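Local atomic coordinates of Protease/Reverse transcriptase/ribonuclease H (Eastern chimpanzee simian foamy virus, PDB entry 7KSF), a protein that serves as a foamy virus protease-reverse transcriptase, a multifunctional polyprotein thought to combine viral maturation by aspartic proteolysis with copying of the genome and RNase H cleavage. Residues L16-E30 and E70-P83. The protein carries 1 engineered substitution. Sequence-based numbering, arbitrary orientation.
Sequences LAHWASGATITCIPE and EVIASPYEYILLSP. Engineered in segment 16-30: Ala-20 (natural residue Asp).
The psi-loop of the foamy virus protease domain pairs Ala-17, His-18 and Trp-19 with Ile-79, Leu-80 and Leu-81 in a parallel ladder. Ile-79 N donates to Leu-16 O (2.9 Å), and Leu-81 N to His-18 O (2.8 Å). The last rung, Ala-20 N to Leu-81 O (2.8 Å), fixes the start of the Ala-Ser-Gly loop; Ala-20 is engineered from Asp, and its methyl meets Leu-80 CD1. The chain then returns as 26-29 along the other edge of 79-81, antiparallel to it (171°), where Cys-27 N reaches Leu-80 O (3.0 Å).

Two hydroxyls join the start of strand 26-29 and the loop before it to Ser-82, just past strand 79-81. Thr-26 OG1, set beside its own backbone N (chi1 -68°), takes Ser-82 N in a fairly straight bond (2.9 Å) and is also hydrogen-bonded to Asp-85, so this buried oxygen has two partners. Ser-82 turns OG anti to its N (chi1 -175°) and donates it to Thr-24 O (2.9 Å).

Apolar side chains pack the strands together. Ile-28 CD1 lies against both methyls of Val-71, while compact Ala-17 lets Leu-81 CD2 approach its CB (4.0 Å). Rigid Pro-83 sets CB against Trp-19 CZ2 (3.4 Å).

Strand 79-81 between 16-19 (parallel) and 26-29 (antiparallel), with the loop that naturally reads Asp-Ser-Gly following 16-19, forms the psi-loop characteristic of aspartic proteases, the retroviral ones among them.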
loop_
_atom_site.group_PDB
_atom_site.type_symbol
_atom_site.label_atom_id
_atom_site.label_comp_id
_atom_site.label_asym_id
_atom_site.label_seq_id
_atom_site.Cartn_x
_atom_site.Cartn_y
_atom_site.Cartn_z
ATOM N N LEU A 16 6.100 -5.140 36.239
ATOM C CA LEU A 16 6.862 -6.052 35.402
ATOM C C LEU A 16 8.346 -5.860 35.660
ATOM O O LEU A 16 8.811 -4.738 35.874
ATOM C CB LEU A 16 6.559 -5.830 33.918
ATOM C CG LEU A 16 5.104 -5.999 33.480
ATOM C CD1 LEU A 16 5.005 -5.782 31.988
ATOM C CD2 LEU A 16 4.568 -7.372 33.859
ATOM N N ALA A 17 9.083 -6.963 35.638
ATOM C CA ALA A 17 10.526 -6.954 35.809
ATOM C C ALA A 17 11.185 -7.474 34.539
ATOM O O ALA A 17 10.625 -8.319 33.835
ATOM C CB ALA A 17 10.953 -7.803 37.012
ATOM N N HIS A 18 12.376 -6.957 34.244
ATOM C CA HIS A 18 13.121 -7.351 33.055
ATOM C C HIS A 18 14.514 -7.801 33.465
ATOM O O HIS A 18 15.268 -7.028 34.065
ATOM C CB HIS A 18 13.194 -6.204 32.044
ATOM C CG HIS A 18 11.919 -5.974 31.293
ATOM N ND1 HIS A 18 10.821 -5.366 31.862
ATOM C CD2 HIS A 18 11.564 -6.279 30.023
ATOM C CE1 HIS A 18 9.847 -5.300 30.972
ATOM N NE2 HIS A 18 10.272 -5.848 29.849
ATOM N N TRP A 19 14.842 -9.049 33.147
ATOM C CA TRP A 19 16.160 -9.600 33.428
ATOM C C TRP A 19 17.232 -8.794 32.705
ATOM O O TRP A 19 17.248 -8.731 31.472
ATOM C CB TRP A 19 16.194 -11.063 32.989
ATOM C CG TRP A 19 17.233 -11.917 33.649
ATOM C CD1 TRP A 19 17.111 -12.595 34.827
ATOM C CD2 TRP A 19 18.541 -12.214 33.149
ATOM N NE1 TRP A 19 18.265 -13.285 35.099
ATOM C CE2 TRP A 19 19.161 -13.068 34.084
ATOM C CE3 TRP A 19 19.254 -11.835 32.007
ATOM C CZ2 TRP A 19 20.458 -13.551 33.912
ATOM C CZ3 TRP A 19 20.541 -12.314 31.839
ATOM C CH2 TRP A 19 21.129 -13.160 32.785
ATOM N N ALA A 20 18.117 -8.167 33.470
ATOM C CA ALA A 20 19.186 -7.356 32.909
ATOM C C ALA A 20 20.481 -8.155 32.854
ATOM O O ALA A 20 20.682 -9.101 33.620
ATOM C CB ALA A 20 19.397 -6.079 33.726
ATOM N N SER A 21 21.358 -7.769 31.931
ATOM C CA SER A 21 22.653 -8.418 31.781
ATOM C C SER A 21 23.785 -7.649 32.437
ATOM O O SER A 21 24.801 -8.254 32.795
ATOM C CB SER A 21 22.976 -8.617 30.294
ATOM O OG SER A 21 24.218 -9.280 30.126
ATOM N N GLY A 22 23.641 -6.336 32.603
ATOM C CA GLY A 22 24.674 -5.571 33.273
ATOM C C GLY A 22 24.803 -5.958 34.734
ATOM O O GLY A 22 23.844 -6.397 35.372
ATOM N N ALA A 23 26.013 -5.796 35.260
ATOM C CA ALA A 23 26.291 -6.137 36.648
ATOM C C ALA A 23 25.754 -5.107 37.633
ATOM O O ALA A 23 25.837 -5.336 38.844
ATOM C CB ALA A 23 27.798 -6.312 36.855
ATOM N N THR A 24 25.217 -3.989 37.149
ATOM C CA THR A 24 24.660 -2.979 38.036
ATOM C C THR A 24 23.469 -3.545 38.808
ATOM O O THR A 24 22.845 -4.534 38.413
ATOM C CB THR A 24 24.241 -1.743 37.241
ATOM O OG1 THR A 24 23.415 -2.139 36.140
ATOM C CG2 THR A 24 25.468 -1.008 36.712
ATOM N N ILE A 25 23.159 -2.897 39.930
ATOM C CA ILE A 25 22.140 -3.390 40.850
ATOM C C ILE A 25 20.750 -3.121 40.297
ATOM O O ILE A 25 20.590 -2.481 39.252
ATOM C CB ILE A 25 22.306 -2.770 42.248
ATOM C CG1 ILE A 25 22.159 -1.250 42.180
ATOM C CG2 ILE A 25 23.648 -3.161 42.846
ATOM C CD1 ILE A 25 22.095 -0.590 43.538
ATOM N N THR A 26 19.734 -3.604 41.009
ATOM C CA THR A 26 18.363 -3.538 40.515
ATOM C C THR A 26 17.811 -2.125 40.639
ATOM O O THR A 26 17.918 -1.488 41.691
ATOM C CB THR A 26 17.483 -4.521 41.290
ATOM O OG1 THR A 26 17.871 -5.863 40.972
ATOM C CG2 THR A 26 16.016 -4.326 40.932
ATOM N N CYS A 27 17.226 -1.633 39.550
ATOM C CA CYS A 27 16.526 -0.357 39.544
ATOM C C CYS A 27 15.054 -0.565 39.861
ATOM O O CYS A 27 14.482 -1.625 39.589
ATOM C CB CYS A 27 16.672 0.342 38.193
ATOM S SG CYS A 27 18.348 0.861 37.781
ATOM N N ILE A 28 14.441 0.465 40.433
ATOM C CA ILE A 28 13.042 0.403 40.850
ATOM C C ILE A 28 12.389 1.732 40.491
ATOM O O ILE A 28 13.046 2.778 40.594
ATOM C CB ILE A 28 12.930 0.086 42.351
ATOM C CG1 ILE A 28 13.150 -1.412 42.591
ATOM C CG2 ILE A 28 11.589 0.563 42.932
ATOM C CD1 ILE A 28 12.858 -1.871 44.014
ATOM N N PRO A 29 11.141 1.740 40.006
ATOM C CA PRO A 29 10.455 3.016 39.762
ATOM C C PRO A 29 10.538 3.943 40.968
ATOM O O PRO A 29 10.419 3.514 42.117
ATOM C CB PRO A 29 9.012 2.590 39.476
ATOM C CG PRO A 29 9.153 1.239 38.881
ATOM C CD PRO A 29 10.360 0.592 39.514
ATOM N N GLU A 30 10.735 5.234 40.680
ATOM C CA GLU A 30 11.066 6.205 41.722
ATOM C C GLU A 30 9.954 6.359 42.754
ATOM O O GLU A 30 10.236 6.631 43.928
ATOM C CB GLU A 30 11.379 7.562 41.079
ATOM C CG GLU A 30 12.649 7.587 40.236
ATOM C CD GLU A 30 12.877 8.928 39.560
ATOM O OE1 GLU A 30 11.959 9.771 39.594
ATOM O OE2 GLU A 30 13.973 9.135 38.991
ATOM N N GLU A 70 19.351 -4.994 47.193
ATOM C CA GLU A 70 19.798 -3.610 47.280
ATOM C C GLU A 70 19.489 -2.911 45.962
ATOM O O GLU A 70 19.932 -3.359 44.899
ATOM C CB GLU A 70 21.290 -3.562 47.593
ATOM C CG GLU A 70 21.935 -2.208 47.400
ATOM C CD GLU A 70 23.444 -2.258 47.535
ATOM O OE1 GLU A 70 23.987 -3.372 47.695
ATOM O OE2 GLU A 70 24.087 -1.190 47.478
ATOM N N VAL A 71 18.729 -1.815 46.026
ATOM C CA VAL A 71 18.171 -1.197 44.832
ATOM C C VAL A 71 18.439 0.302 44.825
ATOM O O VAL A 71 18.707 0.921 45.858
ATOM C CB VAL A 71 16.652 -1.453 44.705
ATOM C CG1 VAL A 71 16.373 -2.936 44.514
ATOM C CG2 VAL A 71 15.924 -0.919 45.930
ATOM N N ILE A 72 18.365 0.880 43.625
ATOM C CA ILE A 72 18.348 2.326 43.430
ATOM C C ILE A 72 17.026 2.686 42.772
ATOM O O ILE A 72 16.129 1.844 42.653
ATOM C CB ILE A 72 19.527 2.817 42.572
ATOM C CG1 ILE A 72 19.487 2.197 41.178
ATOM C CG2 ILE A 72 20.849 2.490 43.245
ATOM C CD1 ILE A 72 20.494 2.811 40.231
ATOM N N ALA A 73 16.903 3.929 42.322
ATOM C CA ALA A 73 15.687 4.407 41.687
ATOM C C ALA A 73 15.758 4.225 40.171
ATOM O O ALA A 73 16.802 3.901 39.602
ATOM C CB ALA A 73 15.443 5.872 42.043
ATOM N N SER A 74 14.613 4.439 39.517
ATOM C CA SER A 74 14.495 4.322 38.075
ATOM C C SER A 74 13.401 5.265 37.602
ATOM O O SER A 74 12.265 5.169 38.090
ATOM C CB SER A 74 14.176 2.895 37.633
ATOM O OG SER A 74 13.838 2.849 36.259
ATOM N N PRO A 75 13.698 6.169 36.665
ATOM C CA PRO A 75 12.645 7.015 36.096
ATOM C C PRO A 75 11.665 6.260 35.214
ATOM O O PRO A 75 10.710 6.870 34.720
ATOM C CB PRO A 75 13.438 8.045 35.278
ATOM C CG PRO A 75 14.710 7.335 34.926
ATOM C CD PRO A 75 15.026 6.462 36.101
ATOM N N TYR A 76 11.861 4.962 35.008
ATOM C CA TYR A 76 11.016 4.181 34.124
ATOM C C TYR A 76 9.882 3.520 34.901
ATOM O O TYR A 76 9.815 3.577 36.130
ATOM C CB TYR A 76 11.846 3.126 33.392
ATOM C CG TYR A 76 13.101 3.663 32.743
ATOM C CD1 TYR A 76 14.361 3.311 33.219
ATOM C CD2 TYR A 76 13.031 4.525 31.656
ATOM C CE1 TYR A 76 15.511 3.800 32.625
ATOM C CE2 TYR A 76 14.177 5.019 31.056
ATOM C CZ TYR A 76 15.414 4.655 31.546
ATOM O OH TYR A 76 16.556 5.146 30.956
ATOM N N GLU A 77 8.976 2.883 34.159
ATOM C CA GLU A 77 7.833 2.193 34.739
ATOM C C GLU A 77 8.072 0.701 34.940
ATOM O O GLU A 77 7.220 0.030 35.529
ATOM C CB GLU A 77 6.588 2.392 33.861
ATOM C CG GLU A 77 6.579 1.584 32.566
ATOM C CD GLU A 77 7.494 2.153 31.492
ATOM O OE1 GLU A 77 8.069 3.242 31.702
ATOM O OE2 GLU A 77 7.635 1.505 30.433
ATOM N N TYR A 78 9.196 0.170 34.471
ATOM C CA TYR A 78 9.523 -1.236 34.640
ATOM C C TYR A 78 10.625 -1.397 35.680
ATOM O O TYR A 78 11.343 -0.449 36.011
ATOM C CB TYR A 78 9.957 -1.862 33.310
ATOM C CG TYR A 78 11.289 -1.358 32.806
ATOM C CD1 TYR A 78 11.375 -0.180 32.072
ATOM C CD2 TYR A 78 12.462 -2.056 33.065
ATOM C CE1 TYR A 78 12.595 0.285 31.609
ATOM C CE2 TYR A 78 13.682 -1.597 32.609
ATOM C CZ TYR A 78 13.745 -0.427 31.883
ATOM O OH TYR A 78 14.958 0.037 31.426
ATOM N N ILE A 79 10.753 -2.616 36.194
ATOM C CA ILE A 79 11.764 -2.953 37.188
ATOM C C ILE A 79 12.932 -3.595 36.444
ATOM O O ILE A 79 12.868 -4.762 36.052
ATOM C CB ILE A 79 11.216 -3.878 38.276
ATOM C CG1 ILE A 79 10.084 -3.192 39.041
ATOM C CG2 ILE A 79 12.322 -4.287 39.229
ATOM C CD1 ILE A 79 9.467 -4.057 40.122
ATOM N N LEU A 80 13.996 -2.824 36.237
ATOM C CA LEU A 80 15.227 -3.365 35.672
ATOM C C LEU A 80 15.851 -4.306 36.693
ATOM O O LEU A 80 16.370 -3.860 37.722
ATOM C CB LEU A 80 16.186 -2.238 35.302
ATOM C CG LEU A 80 17.448 -2.640 34.536
ATOM C CD1 LEU A 80 17.091 -3.188 33.163
ATOM C CD2 LEU A 80 18.397 -1.460 34.419
ATOM N N LEU A 81 15.799 -5.603 36.417
ATOM C CA LEU A 81 16.128 -6.625 37.402
ATOM C C LEU A 81 17.573 -7.079 37.220
ATOM O O LEU A 81 17.936 -7.595 36.157
ATOM C CB LEU A 81 15.175 -7.810 37.276
ATOM C CG LEU A 81 15.292 -8.897 38.342
ATOM C CD1 LEU A 81 15.237 -8.280 39.730
ATOM C CD2 LEU A 81 14.179 -9.910 38.158
ATOM N N SER A 82 18.382 -6.895 38.258
ATOM C CA SER A 82 19.757 -7.369 38.212
ATOM C C SER A 82 19.775 -8.895 38.221
ATOM O O SER A 82 19.004 -9.522 38.954
ATOM C CB SER A 82 20.553 -6.821 39.397
ATOM O OG SER A 82 21.921 -7.172 39.306
ATOM N N PRO A 83 20.640 -9.521 37.418
ATOM C CA PRO A 83 20.637 -10.993 37.347
ATOM C C PRO A 83 21.092 -11.656 38.627
ATOM O O PRO A 83 20.704 -12.798 38.903
ATOM C CB PRO A 83 21.601 -11.280 36.192
ATOM C CG PRO A 83 22.549 -10.130 36.220
ATOM C CD PRO A 83 21.721 -8.933 36.611
#